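Local coordinates for protein o-succinylbenzoate synthase (Synechococcus elongatus, PDB 2OZT) that catalyses the dehydration of 2-succinyl-6-hydroxy-2,4-cyclohexadiene-1-carboxylate to 2-succinylbenzoate, a divalent-metal-dependent step on the way to phylloquinone, at residues I9-L14 against S27-Y32; L33-E38 against T93-V98; V42-I47 against G99-R104; F241-T246 against V269-L274; I278-I283 against L296-D301. One frame throughout, in Å; residues are numbered along the deposited sequence.

Contact 1 of 5, residues I9-L14 against S27-Y32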
# COMPACT_ATOMS: atom_id res chain seq x y z
N ILE A 9 -15.57 -0.21 15.80
CA ILE A 9 -15.49 -0.97 14.54
C ILE A 9 -16.21 -0.22 13.44
O ILE A 9 -17.18 0.50 13.70
CB ILE A 9 -16.08 -2.36 14.71
CG1 ILE A 9 -15.50 -3.29 13.63
CG2 ILE A 9 -17.62 -2.32 14.64
CD1 ILE A 9 -15.81 -4.78 13.84
N TYR A 10 -15.72 -0.40 12.21
CA TYR A 10 -16.43 0.05 11.00
C TYR A 10 -16.50 -1.08 10.01
O TYR A 10 -15.67 -1.94 10.04
CB TYR A 10 -15.77 1.29 10.40
CG TYR A 10 -14.47 1.09 9.62
CD1 TYR A 10 -14.48 0.60 8.32
CD2 TYR A 10 -13.25 1.43 10.19
CE1 TYR A 10 -13.31 0.46 7.59
CE2 TYR A 10 -12.05 1.32 9.46
CZ TYR A 10 -12.09 0.83 8.16
OH TYR A 10 -10.92 0.72 7.43
N GLU A 11 -17.55 -1.10 9.18
CA GLU A 11 -17.65 -2.07 8.07
C GLU A 11 -18.29 -1.31 6.92
O GLU A 11 -19.52 -1.09 6.94
CB GLU A 11 -18.46 -3.32 8.48
CG GLU A 11 -18.71 -4.36 7.35
CD GLU A 11 -18.75 -5.81 7.85
OE1 GLU A 11 -19.79 -6.31 8.37
OE2 GLU A 11 -17.73 -6.50 7.71
N GLU A 12 -17.48 -0.89 5.95
CA GLU A 12 -17.86 0.06 4.90
C GLU A 12 -17.95 -0.62 3.52
O GLU A 12 -16.98 -1.19 3.03
CB GLU A 12 -16.85 1.21 4.87
CG GLU A 12 -17.18 2.33 3.93
CD GLU A 12 -16.12 3.40 3.87
OE1 GLU A 12 -15.48 3.69 4.93
OE2 GLU A 12 -15.93 3.95 2.76
N PRO A 13 -19.13 -0.60 2.90
CA PRO A 13 -19.19 -1.16 1.55
C PRO A 13 -18.23 -0.48 0.57
O PRO A 13 -18.02 0.74 0.61
CB PRO A 13 -20.66 -0.89 1.14
CG PRO A 13 -21.40 -0.89 2.49
CD PRO A 13 -20.46 -0.14 3.37
N LEU A 14 -17.66 -1.27 -0.34
CA LEU A 14 -16.80 -0.69 -1.37
C LEU A 14 -17.70 0.07 -2.33
O LEU A 14 -18.91 -0.21 -2.40
CB LEU A 14 -16.01 -1.78 -2.09
CG LEU A 14 -14.97 -2.56 -1.25
CD1 LEU A 14 -14.21 -3.58 -2.08
CD2 LEU A 14 -13.95 -1.56 -0.63
N SER A 27 -16.69 -5.19 0.81
CA SER A 27 -16.66 -4.25 1.90
C SER A 27 -15.26 -4.28 2.49
O SER A 27 -14.48 -5.18 2.18
CB SER A 27 -17.67 -4.66 2.98
OG SER A 27 -17.25 -5.84 3.62
N ARG A 28 -14.96 -3.26 3.29
CA ARG A 28 -13.74 -3.23 4.12
C ARG A 28 -14.16 -2.94 5.54
O ARG A 28 -15.04 -2.11 5.75
CB ARG A 28 -12.76 -2.12 3.67
CG ARG A 28 -11.86 -2.54 2.51
CD ARG A 28 -10.79 -3.43 3.06
NE ARG A 28 -9.61 -2.72 3.57
CZ ARG A 28 -8.86 -3.13 4.61
NH1 ARG A 28 -7.72 -2.47 4.87
NH2 ARG A 28 -9.24 -4.15 5.37
N SER A 29 -13.50 -3.59 6.50
CA SER A 29 -13.78 -3.37 7.94
C SER A 29 -12.49 -2.93 8.61
O SER A 29 -11.39 -3.17 8.11
CB SER A 29 -14.29 -4.65 8.57
OG SER A 29 -15.55 -4.99 8.00
N GLY A 30 -12.64 -2.30 9.78
CA GLY A 30 -11.45 -1.88 10.57
C GLY A 30 -11.91 -1.27 11.85
O GLY A 30 -13.08 -1.39 12.25
N ILE A 31 -10.96 -0.60 12.51
CA ILE A 31 -11.22 0.07 13.78
C ILE A 31 -10.77 1.49 13.67
O ILE A 31 -9.67 1.78 13.14
CB ILE A 31 -10.40 -0.60 14.85
CG1 ILE A 31 -10.95 -1.99 15.21
CG2 ILE A 31 -10.34 0.25 16.13
CD1 ILE A 31 -9.90 -2.84 15.95
N TYR A 32 -11.61 2.40 14.17
CA TYR A 32 -11.16 3.79 14.42
C TYR A 32 -10.89 4.02 15.89
O TYR A 32 -11.64 3.57 16.74
CB TYR A 32 -12.21 4.80 13.97
CG TYR A 32 -12.50 4.77 12.49
CD1 TYR A 32 -11.46 4.77 11.57
CD2 TYR A 32 -13.80 4.74 12.01
CE1 TYR A 32 -11.71 4.73 10.23
CE2 TYR A 32 -14.07 4.71 10.64
CZ TYR A 32 -13.00 4.73 9.76
OH TYR A 32 -13.25 4.70 8.39
O HOH W 1 -15.98 4.09 7.41

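Contact 2 of 5, residues L33-E38 against T93-V98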
# COMPACT_ATOMS: atom_id res chain seq x y z
N LEU A 33 -9.79 4.73 16.15
CA LEU A 33 -9.38 5.10 17.51
C LEU A 33 -9.58 6.59 17.68
O LEU A 33 -9.25 7.36 16.80
CB LEU A 33 -7.89 4.87 17.73
CG LEU A 33 -7.42 3.43 17.53
CD1 LEU A 33 -5.90 3.34 17.59
CD2 LEU A 33 -8.03 2.46 18.51
N ARG A 34 -10.10 6.97 18.86
CA ARG A 34 -10.21 8.40 19.23
C ARG A 34 -9.57 8.60 20.59
O ARG A 34 -9.99 7.98 21.55
CB ARG A 34 -11.68 8.80 19.25
CG ARG A 34 -11.88 10.31 19.62
CD ARG A 34 -13.36 10.62 19.72
NE ARG A 34 -13.68 12.06 19.93
CZ ARG A 34 -13.67 12.66 21.12
NH1 ARG A 34 -13.29 12.04 22.23
NH2 ARG A 34 -13.99 13.96 21.17
N LEU A 35 -8.57 9.51 20.64
CA LEU A 35 -7.74 9.75 21.83
C LEU A 35 -8.06 11.16 22.30
O LEU A 35 -8.26 12.03 21.49
CB LEU A 35 -6.26 9.64 21.45
CG LEU A 35 -5.64 8.26 21.57
CD1 LEU A 35 -6.37 7.21 20.70
CD2 LEU A 35 -4.14 8.31 21.23
N GLU A 36 -8.18 11.37 23.61
CA GLU A 36 -8.43 12.73 24.10
C GLU A 36 -7.64 12.97 25.36
O GLU A 36 -7.67 12.15 26.27
CB GLU A 36 -9.92 12.93 24.32
CG GLU A 36 -10.31 14.40 24.75
CD GLU A 36 -11.80 14.63 24.86
OE1 GLU A 36 -12.61 13.84 24.35
OE2 GLU A 36 -12.20 15.66 25.47
N ASP A 37 -6.93 14.09 25.40
CA ASP A 37 -6.19 14.41 26.63
C ASP A 37 -7.05 15.21 27.61
O ASP A 37 -8.20 15.57 27.32
CB ASP A 37 -4.83 15.09 26.32
CG ASP A 37 -4.97 16.48 25.70
OD1 ASP A 37 -6.05 17.12 25.76
OD2 ASP A 37 -3.97 16.99 25.13
N GLU A 38 -6.48 15.47 28.78
CA GLU A 38 -7.22 16.10 29.88
C GLU A 38 -7.82 17.44 29.45
O GLU A 38 -8.93 17.79 29.88
CB GLU A 38 -6.32 16.27 31.12
CG GLU A 38 -6.79 17.39 32.09
CD GLU A 38 -7.80 16.95 33.14
OE1 GLU A 38 -7.38 16.67 34.30
OE2 GLU A 38 -9.02 16.91 32.84
N THR A 93 0.01 6.40 15.07
CA THR A 93 -0.50 7.57 14.35
C THR A 93 -1.56 8.35 15.16
O THR A 93 -1.60 9.58 15.12
CB THR A 93 -0.98 7.21 12.91
OG1 THR A 93 -2.02 6.23 12.98
CG2 THR A 93 0.19 6.65 12.01
N ALA A 94 -2.40 7.63 15.89
CA ALA A 94 -3.37 8.30 16.74
C ALA A 94 -2.62 9.13 17.77
O ALA A 94 -2.97 10.30 17.98
CB ALA A 94 -4.27 7.26 17.42
N TRP A 95 -1.65 8.53 18.44
CA TRP A 95 -0.91 9.25 19.52
C TRP A 95 -0.27 10.51 18.94
O TRP A 95 -0.36 11.60 19.52
CB TRP A 95 0.18 8.35 20.08
CG TRP A 95 0.89 8.92 21.29
CD1 TRP A 95 2.09 9.56 21.30
CD2 TRP A 95 0.45 8.85 22.64
NE1 TRP A 95 2.43 9.91 22.60
CE2 TRP A 95 1.43 9.50 23.44
CE3 TRP A 95 -0.68 8.32 23.27
CZ2 TRP A 95 1.31 9.61 24.83
CZ3 TRP A 95 -0.80 8.44 24.69
CH2 TRP A 95 0.19 9.09 25.43
N GLN A 96 0.36 10.36 17.79
CA GLN A 96 1.11 11.49 17.24
C GLN A 96 0.18 12.60 16.78
O GLN A 96 0.59 13.78 16.76
CB GLN A 96 2.00 11.00 16.11
CG GLN A 96 3.20 10.14 16.60
CD GLN A 96 4.10 10.84 17.65
OE1 GLN A 96 4.36 12.04 17.57
NE2 GLN A 96 4.59 10.07 18.62
N SER A 97 -1.07 12.27 16.46
CA SER A 97 -2.04 13.28 16.01
C SER A 97 -2.65 14.16 17.10
O SER A 97 -3.25 15.17 16.76
CB SER A 97 -3.18 12.64 15.19
OG SER A 97 -4.11 11.92 16.04
N VAL A 98 -2.54 13.74 18.37
CA VAL A 98 -3.24 14.46 19.46
C VAL A 98 -2.73 15.90 19.51
O VAL A 98 -1.54 16.13 19.74
CB VAL A 98 -3.06 13.78 20.81
CG1 VAL A 98 -3.69 14.63 21.96
CG2 VAL A 98 -3.73 12.38 20.84

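Contact 3 of 5, residues V42-I47 against G99-R104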
# COMPACT_ATOMS: atom_id res chain seq x y z
N VAL A 42 -7.76 16.23 20.79
CA VAL A 42 -8.21 14.90 20.31
C VAL A 42 -7.28 14.43 19.20
O VAL A 42 -6.74 15.23 18.45
CB VAL A 42 -9.64 14.97 19.80
CG1 VAL A 42 -10.07 13.63 19.19
CG2 VAL A 42 -10.60 15.24 20.93
N GLY A 43 -7.07 13.11 19.14
CA GLY A 43 -6.32 12.54 18.00
C GLY A 43 -7.09 11.32 17.53
O GLY A 43 -7.96 10.80 18.25
N TYR A 44 -6.78 10.89 16.30
CA TYR A 44 -7.50 9.74 15.69
C TYR A 44 -6.54 8.84 14.95
O TYR A 44 -5.55 9.30 14.42
CB TYR A 44 -8.57 10.21 14.68
CG TYR A 44 -9.68 11.05 15.25
CD1 TYR A 44 -10.92 10.49 15.60
CD2 TYR A 44 -9.49 12.41 15.43
CE1 TYR A 44 -11.93 11.33 16.12
CE2 TYR A 44 -10.47 13.22 15.92
CZ TYR A 44 -11.67 12.69 16.26
OH TYR A 44 -12.59 13.59 16.77
N GLY A 45 -6.88 7.54 14.90
CA GLY A 45 -6.05 6.58 14.16
C GLY A 45 -6.99 5.52 13.61
O GLY A 45 -8.17 5.42 13.97
N GLU A 46 -6.43 4.74 12.70
CA GLU A 46 -7.19 3.67 12.04
C GLU A 46 -6.36 2.40 11.97
O GLU A 46 -5.20 2.43 11.55
CB GLU A 46 -7.59 4.13 10.65
CG GLU A 46 -8.30 3.04 9.82
CD GLU A 46 -8.81 3.56 8.47
OE1 GLU A 46 -8.78 4.79 8.16
OE2 GLU A 46 -9.24 2.66 7.66
N ILE A 47 -7.00 1.28 12.35
CA ILE A 47 -6.40 -0.07 12.28
C ILE A 47 -7.22 -0.88 11.28
O ILE A 47 -8.40 -1.19 11.52
CB ILE A 47 -6.51 -0.77 13.65
CG1 ILE A 47 -5.82 0.09 14.73
CG2 ILE A 47 -5.97 -2.18 13.65
CD1 ILE A 47 -6.03 -0.42 16.17
N GLY A 99 -3.67 16.83 19.31
CA GLY A 99 -3.37 18.26 19.33
C GLY A 99 -2.58 18.74 18.13
O GLY A 99 -2.07 19.87 18.12
N ARG A 100 -2.50 17.91 17.08
CA ARG A 100 -1.77 18.26 15.84
C ARG A 100 -2.65 18.29 14.59
O ARG A 100 -2.17 18.55 13.48
CB ARG A 100 -0.55 17.33 15.66
CG ARG A 100 0.51 17.47 16.75
CD ARG A 100 1.79 16.72 16.38
NE ARG A 100 2.84 16.82 17.41
CZ ARG A 100 3.04 15.94 18.40
NH1 ARG A 100 2.27 14.88 18.53
NH2 ARG A 100 4.02 16.14 19.27
N LEU A 101 -3.94 18.03 14.75
CA LEU A 101 -4.89 18.03 13.64
C LEU A 101 -5.53 19.39 13.41
O LEU A 101 -5.80 20.12 14.39
CB LEU A 101 -5.99 16.99 13.88
CG LEU A 101 -5.51 15.55 14.05
CD1 LEU A 101 -6.71 14.65 14.37
CD2 LEU A 101 -4.85 15.10 12.75
N PRO A 102 -5.83 19.72 12.15
CA PRO A 102 -5.58 18.91 10.93
C PRO A 102 -4.15 19.02 10.39
O PRO A 102 -3.48 20.01 10.64
CB PRO A 102 -6.52 19.52 9.91
CG PRO A 102 -6.52 21.03 10.35
CD PRO A 102 -6.49 21.01 11.83
N TYR A 103 -3.72 18.03 9.61
CA TYR A 103 -2.35 17.98 9.12
C TYR A 103 -2.16 18.72 7.82
O TYR A 103 -3.08 18.77 7.01
CB TYR A 103 -1.97 16.53 8.81
CG TYR A 103 -1.67 15.66 10.00
CD1 TYR A 103 -2.22 14.36 10.09
CD2 TYR A 103 -0.81 16.08 11.01
CE1 TYR A 103 -1.90 13.55 11.13
CE2 TYR A 103 -0.50 15.29 12.06
CZ TYR A 103 -1.04 14.01 12.13
OH TYR A 103 -0.68 13.25 13.19
N ARG A 104 -0.94 19.22 7.63
CA ARG A 104 -0.52 19.79 6.36
C ARG A 104 -0.17 18.64 5.43
O ARG A 104 0.60 17.76 5.80
CB ARG A 104 0.72 20.68 6.58
CG ARG A 104 1.36 21.25 5.31
CD ARG A 104 0.40 22.20 4.60
NE ARG A 104 0.22 23.46 5.32
CZ ARG A 104 -0.89 24.19 5.30
NH1 ARG A 104 -1.95 23.77 4.61
NH2 ARG A 104 -0.95 25.33 5.98
O HOH W 2 -5.74 17.37 17.20

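Contact 4 of 5, residues F241-T246 against V269-L274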
# COMPACT_ATOMS: atom_id res chain seq x y z
N PHE A 241 12.53 -3.13 -5.94
CA PHE A 241 11.65 -2.20 -5.24
C PHE A 241 10.80 -2.89 -4.18
O PHE A 241 10.59 -4.09 -4.17
CB PHE A 241 10.70 -1.52 -6.22
CG PHE A 241 11.40 -0.57 -7.16
CD1 PHE A 241 11.44 0.79 -6.93
CD2 PHE A 241 12.03 -1.08 -8.30
CE1 PHE A 241 12.12 1.63 -7.80
CE2 PHE A 241 12.67 -0.24 -9.20
CZ PHE A 241 12.73 1.12 -8.95
N PHE A 242 10.34 -2.07 -3.22
CA PHE A 242 9.46 -2.58 -2.16
C PHE A 242 8.20 -1.71 -2.20
O PHE A 242 8.32 -0.48 -2.18
CB PHE A 242 10.10 -2.27 -0.80
CG PHE A 242 11.40 -3.02 -0.50
CD1 PHE A 242 11.39 -4.14 0.30
CD2 PHE A 242 12.63 -2.51 -0.93
CE1 PHE A 242 12.60 -4.79 0.63
CE2 PHE A 242 13.82 -3.16 -0.58
CZ PHE A 242 13.79 -4.29 0.19
N VAL A 243 7.04 -2.34 -2.31
CA VAL A 243 5.78 -1.58 -2.28
C VAL A 243 5.30 -1.61 -0.81
O VAL A 243 4.97 -2.67 -0.28
CB VAL A 243 4.74 -2.20 -3.22
CG1 VAL A 243 3.43 -1.41 -3.18
CG2 VAL A 243 5.30 -2.26 -4.66
N ILE A 244 5.33 -0.45 -0.15
CA ILE A 244 5.04 -0.37 1.28
C ILE A 244 3.60 0.04 1.50
O ILE A 244 3.17 1.12 1.01
CB ILE A 244 5.93 0.72 1.91
CG1 ILE A 244 7.42 0.43 1.72
CG2 ILE A 244 5.60 0.91 3.42
CD1 ILE A 244 7.89 -0.93 2.31
N LYS A 245 2.85 -0.80 2.21
CA LYS A 245 1.49 -0.43 2.63
C LYS A 245 1.56 0.04 4.07
O LYS A 245 1.55 -0.74 5.01
CB LYS A 245 0.52 -1.63 2.57
CG LYS A 245 0.12 -2.04 1.13
CD LYS A 245 1.25 -2.68 0.26
CE LYS A 245 1.83 -3.96 0.85
NZ LYS A 245 2.93 -4.48 -0.12
N THR A 246 1.71 1.36 4.20
CA THR A 246 2.01 1.93 5.51
C THR A 246 0.97 1.54 6.57
O THR A 246 1.33 1.31 7.73
CB THR A 246 2.16 3.41 5.37
OG1 THR A 246 3.22 3.71 4.45
CG2 THR A 246 2.52 4.12 6.69
N VAL A 269 7.94 2.38 -2.96
CA VAL A 269 6.71 2.89 -3.57
C VAL A 269 5.63 2.73 -2.49
O VAL A 269 5.43 1.64 -1.96
CB VAL A 269 6.32 2.05 -4.80
CG1 VAL A 269 4.94 2.47 -5.33
CG2 VAL A 269 7.37 2.26 -5.91
N PHE A 270 4.97 3.84 -2.14
CA PHE A 270 3.95 3.75 -1.13
C PHE A 270 2.57 3.53 -1.72
O PHE A 270 2.18 4.24 -2.63
CB PHE A 270 3.95 5.06 -0.32
CG PHE A 270 5.20 5.27 0.49
CD1 PHE A 270 5.25 4.81 1.78
CD2 PHE A 270 6.28 5.97 -0.03
CE1 PHE A 270 6.43 4.97 2.56
CE2 PHE A 270 7.46 6.13 0.71
CZ PHE A 270 7.50 5.66 2.02
N SER A 271 1.84 2.55 -1.18
CA SER A 271 0.55 2.18 -1.74
C SER A 271 -0.54 1.97 -0.74
O SER A 271 -0.30 1.93 0.49
CB SER A 271 0.71 0.92 -2.60
OG SER A 271 0.79 -0.22 -1.80
N SER A 272 -1.75 1.92 -1.28
CA SER A 272 -2.96 1.79 -0.47
C SER A 272 -3.35 0.37 -0.14
O SER A 272 -3.21 -0.53 -0.96
CB SER A 272 -4.13 2.44 -1.20
OG SER A 272 -5.34 2.30 -0.45
N ALA A 273 -3.84 0.15 1.06
CA ALA A 273 -4.44 -1.12 1.47
C ALA A 273 -5.96 -0.95 1.56
O ALA A 273 -6.61 -1.60 2.40
CB ALA A 273 -3.91 -1.50 2.85
N LEU A 274 -6.52 -0.08 0.72
CA LEU A 274 -7.97 0.22 0.75
C LEU A 274 -8.42 0.59 2.15
O LEU A 274 -9.43 0.08 2.69
CB LEU A 274 -8.79 -0.97 0.19
CG LEU A 274 -8.49 -1.35 -1.26
CD1 LEU A 274 -9.41 -2.52 -1.63
CD2 LEU A 274 -8.67 -0.18 -2.22
O HOH W 3 1.60 3.30 2.03

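Contact 5 of 5, residues I278-I283 against L296-D301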
# COMPACT_ATOMS: atom_id res chain seq x y z
N ILE A 278 -8.99 8.37 7.66
CA ILE A 278 -8.13 8.62 8.83
C ILE A 278 -6.72 8.07 8.55
O ILE A 278 -5.74 8.78 8.65
CB ILE A 278 -8.75 8.07 10.11
CG1 ILE A 278 -9.97 8.94 10.44
CG2 ILE A 278 -7.72 8.05 11.24
CD1 ILE A 278 -10.80 8.41 11.67
N ALA A 279 -6.65 6.81 8.11
CA ALA A 279 -5.35 6.21 7.79
C ALA A 279 -4.69 6.90 6.62
O ALA A 279 -3.50 7.15 6.65
CB ALA A 279 -5.57 4.71 7.43
N ARG A 280 -5.46 7.17 5.56
CA ARG A 280 -4.83 7.81 4.36
C ARG A 280 -4.25 9.18 4.73
O ARG A 280 -3.14 9.50 4.30
CB ARG A 280 -5.80 7.97 3.19
CG ARG A 280 -6.17 6.67 2.60
CD ARG A 280 -6.66 6.70 1.14
NE ARG A 280 -7.43 5.48 0.97
CZ ARG A 280 -8.29 5.21 -0.02
NH1 ARG A 280 -8.48 6.08 -1.02
NH2 ARG A 280 -8.94 4.05 0.01
N THR A 281 -4.98 9.96 5.53
CA THR A 281 -4.48 11.29 5.88
C THR A 281 -3.24 11.17 6.75
O THR A 281 -2.28 11.92 6.56
CB THR A 281 -5.56 12.13 6.58
OG1 THR A 281 -6.73 12.15 5.77
CG2 THR A 281 -5.08 13.59 6.70
N ALA A 282 -3.23 10.21 7.67
CA ALA A 282 -2.05 9.93 8.46
C ALA A 282 -0.84 9.57 7.58
O ALA A 282 0.29 9.97 7.87
CB ALA A 282 -2.32 8.80 9.42
N ILE A 283 -1.08 8.78 6.53
CA ILE A 283 0.01 8.40 5.66
C ILE A 283 0.52 9.62 4.88
O ILE A 283 1.73 9.82 4.77
CB ILE A 283 -0.44 7.27 4.69
CG1 ILE A 283 -0.70 5.99 5.49
CG2 ILE A 283 0.65 7.01 3.65
CD1 ILE A 283 -1.46 4.88 4.64
N LEU A 296 2.37 7.36 -6.18
CA LEU A 296 1.78 6.56 -5.11
C LEU A 296 0.74 5.60 -5.59
O LEU A 296 -0.06 5.92 -6.51
CB LEU A 296 1.06 7.48 -4.08
CG LEU A 296 1.84 8.64 -3.46
CD1 LEU A 296 0.94 9.39 -2.48
CD2 LEU A 296 3.12 8.10 -2.75
N GLY A 297 0.68 4.43 -4.95
CA GLY A 297 -0.33 3.44 -5.33
C GLY A 297 -1.64 3.71 -4.61
O GLY A 297 -2.18 2.82 -3.93
N PHE A 298 -2.16 4.93 -4.77
CA PHE A 298 -3.39 5.34 -4.10
C PHE A 298 -4.50 5.66 -5.08
O PHE A 298 -5.50 6.31 -4.69
CB PHE A 298 -3.12 6.52 -3.15
CG PHE A 298 -2.56 6.10 -1.80
CD1 PHE A 298 -3.42 5.95 -0.70
CD2 PHE A 298 -1.20 5.82 -1.62
CE1 PHE A 298 -2.90 5.54 0.54
CE2 PHE A 298 -0.71 5.43 -0.38
CZ PHE A 298 -1.56 5.29 0.69
N GLY A 299 -4.36 5.13 -6.30
CA GLY A 299 -5.37 5.34 -7.38
C GLY A 299 -6.52 4.38 -7.28
O GLY A 299 -6.89 3.73 -8.26
N VAL A 300 -7.10 4.29 -6.07
CA VAL A 300 -8.00 3.20 -5.72
C VAL A 300 -9.43 3.70 -5.46
O VAL A 300 -10.22 2.97 -4.87
CB VAL A 300 -7.50 2.42 -4.47
CG1 VAL A 300 -6.13 1.73 -4.75
CG2 VAL A 300 -7.40 3.38 -3.25
N ASP A 301 -9.74 4.92 -5.88
CA ASP A 301 -11.07 5.51 -5.65
C ASP A 301 -12.23 4.73 -6.19
O ASP A 301 -13.33 4.88 -5.67
CB ASP A 301 -11.16 6.91 -6.25
CG ASP A 301 -10.42 7.93 -5.45
OD1 ASP A 301 -9.95 7.62 -4.34
OD2 ASP A 301 -10.30 9.07 -5.93
O HOH W 4 -6.67 7.91 -1.95

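Contact 1 of 5, residues I9-L14 against S27-Y32
Residues 9-14 and 27-32 run antiparallel, their axes 160° apart, with Ile9, Glu11 and Pro13 opposite Ile31, Ser29 and Ser27 in non-hydrogen-bonded pairs. Two hydrogen-bonded pairs lie between them. Tyr10 N donates to Gly30 O at 2.8 Å, and Gly30 N returns a bond to Tyr10 O; in the second pair Glu12 N reaches Arg28 O at 2.7 Å and Arg28 N donates back to Glu12 O. These are the paired arms of the beta hairpin formed by strands 3-20 and 23-36 in the N-terminal domain, a region related to the enolase N-terminal domain. With CG of Tyr10 between the backbone N and the carbonyl carbon (chi1 76°), the ring lies over the Gly30 backbone, Gly30 N above its centre and Gly30 CA in a CH-pi contact 3.8 Å from its centroid. Over the opposite face Tyr32 forms an offset stack, centroids 4.4 Å apart and planes at 20°. The Tyr10 hydroxyl is bonded beyond the hairpin to Glu46 and Arg304. Tyr32 OH shares a water with Glu12 OE1, which accepts from that water at 2.6 Å and also pairs with Arg304. On the face carrying Ile9, Glu11 OE2 approaches Ser29 OG to 2.7 Å.

Contact 2 of 5, residues L33-E38 against T93-V98
A helix laid against one face of the N-terminal antiparallel sheet makes this contact: strand 23-36 meets the last turn of helix 85-97 and the residue that follows it, Val98, with Leu35 on one side and Ala94, Trp95 and Val98 on the other. The short axes come within 8.5 Å and point 34° apart, a separation filled by apolar side chains, with no hydrogen bond passing directly between the segments. Leu35 does most of the touching. Its CG stands anti to the carbonyl carbon (chi1 -90°), and both methyls touch Ala94 CB, Leu35 CD1 at 3.9 Å. Leu35 CD2 also reaches the backbone, 3.7 Å from Trp95 N, and lies 4.0 Å from Trp95 CE3, approaching the indole obliquely. Such strand-to-helix packing belongs to the alpha+beta N-terminal domain of the enolase superfamily, where the sheet has helices at its back. Leu33 adds a looser touch, its CD1 4.2 Å from Ala94 CB. Just past the helix, Val98 CG2 packs on Leu35 CB at 3.8 Å, and its other methyl, CG1, lies 4.0 Å from Asp37 OD2. The latter contact is van der Waals; the hydrogen bond of that oxygen goes to Gln41. Within the sheet, Leu35 also touches Leu3 and Trp5 of the neighbouring strand 3-20.

Contact 3 of 5, residues V42-I47 against G99-R104
Gly99 N comes within 3.6 Å of Val42 O where the chain leaves helix 85-97 and passes strand 42-47, an outermost strand of the N-terminal sheet. Gly99 makes this backbone approach with a positive phi of 72°. Beyond Arg100, the Leu101 side chain points toward the strand. Leu101 N is linked to Val42 O through a water, which donates to Val42 O at 2.7 Å and accepts from Leu101 N at 3.1 Å. The Leu101 side chain, with CG anti to the carbonyl carbon (chi1 -59°), directs CD1 to the edge of the Tyr44 ring, 3.7 Å from Tyr44 CD2 and near the ring plane, the two side chains crossing at about a right angle. The same methyl lies 4.2 Å from Gly43 CA. Beyond Pro102, which follows a cis peptide bond, the Tyr103 ring turns one face to Leu101 CD2; that ring stacks on His285. Tyr44 has its hydroxyl bonded to Glu316 in helix 312-320. The contact therefore joins sheet edge and connecting loop mainly through one methyl, one bridging water and the close backbone approach at Gly99, with no direct hydrogen bond; the water satisfies a strand carbonyl and a loop N-H that do not meet each other.

Contact 4 of 5, residues F241-T246 against V269-L274
Ser271 OG touches both Val243 CG1 and Lys245 CD, 3.2 Å from each, beside the lysine predicted to be the proton acceptor. The backbones beneath are neighbouring parallel strands, 241-244 and 268-270, in the barrel sheet of the enolase-type C-terminal domain. Val269 sits between two bonds: its N donates to Phe242 O at 3.0 Å, and its O accepts from Ile244 N at 2.8 Å. Ser271 N then donates to Ile244 O at 2.9 Å. Past these bonds the chains separate, and a water fills in, donating to Ile244 O and Ser271 O and accepting from Thr246 N. On the face carrying Ile244, the Phe270 ring meets Thr246 OG1 at its edge, 3.5 Å from Phe270 CD1, and touches Ile244 CB obliquely. The Lys245 chain is bent at chi2 and chi3 (69° and 60°), which brings NZ back over its own strand to donate to Val243 O at 2.7 Å, above that carbonyl's plane. Further out, NZ also pairs with Asp221, a magnesium ligand that here holds sodium, and bonds to Val224 O. Val243 itself touches Glu196, another magnesium ligand. Three acceptors thus fix the position of the amine, and Ser271 packs against its bent aliphatic chain, so the strand pairing probably helps place this predicted catalytic group beside the metal site.

Contact 5 of 5, residues I278-I283 against L296-D301
Val300 CG2 lies over one face of the Arg280 guanidinium, 3.7 Å from both NH1 and NH2, so a methyl covers a charged, flat group. The first torsion of Val300 (-64°) leaves CG2 between the backbone N and the carbonyl carbon, turned toward the arginine. At the guanidinium edge, Asp301 OD1 lies near the plane, the guanidinium and carboxylate planes 12° from parallel, but its distance of 3.9 Å from Arg280 NH1 makes this a long salt bridge. The straight aliphatic part of Arg280 runs counter to the Phe298 side chain, Arg280 CD meeting the ring edge 3.8 Å from Phe298 CD1, with guanidinium and ring planes at 65°. Ile283, one turn further along, brings CD1 to the same ring's edge at 4.0 Å from Phe298 CZ. Helix 277-290 follows the last barrel strand, 268-270, of the enolase-type C-terminal domain; 296-301 is the loop after that helix, bonded back to the strand end through Gly297. Gly297 and Gly299 each centre an inverse gamma turn, and Phe298 and Val300 both point toward the helix. A water accepts from Arg280 NH1 at 2.7 Å and donates weakly to Phe298 O. Outside, NE pairs with Glu275 and NH2 bonds to Arg304 O. The arginine's charge is therefore probably balanced mainly by Glu275, with Asp301 contributing at longer range, while Phe298 packs on its aliphatic part and Val300 on the guanidinium face.

In the fold
Contacts 1, 2 and 3 belong largely to the N-terminal sheet, whereas contacts 4 and 5 lie in the C-terminal barrel region, their centres about 3 and 8 Å from the centre of the chain. Contacts 1 and 2 share strand 23-36, and contact 3 uses its neighbour 42-47, bonded to it through pairs such as Leu35 N to Gly43 O. Backbone hydrogen bonds dominate contacts 1 and 4, antiparallel and partly buried in one, parallel and buried in the other. Contact 2 is apolar; every other contact has a bridging water, which in contact 3 is the hydrogen-bonded link between the segments. Across the domains, Arg28 of contact 1 bonds to Ala273 and Leu274 of contact 4, and Glu46 of contact 3 accepts from Ala279 N of contact 5.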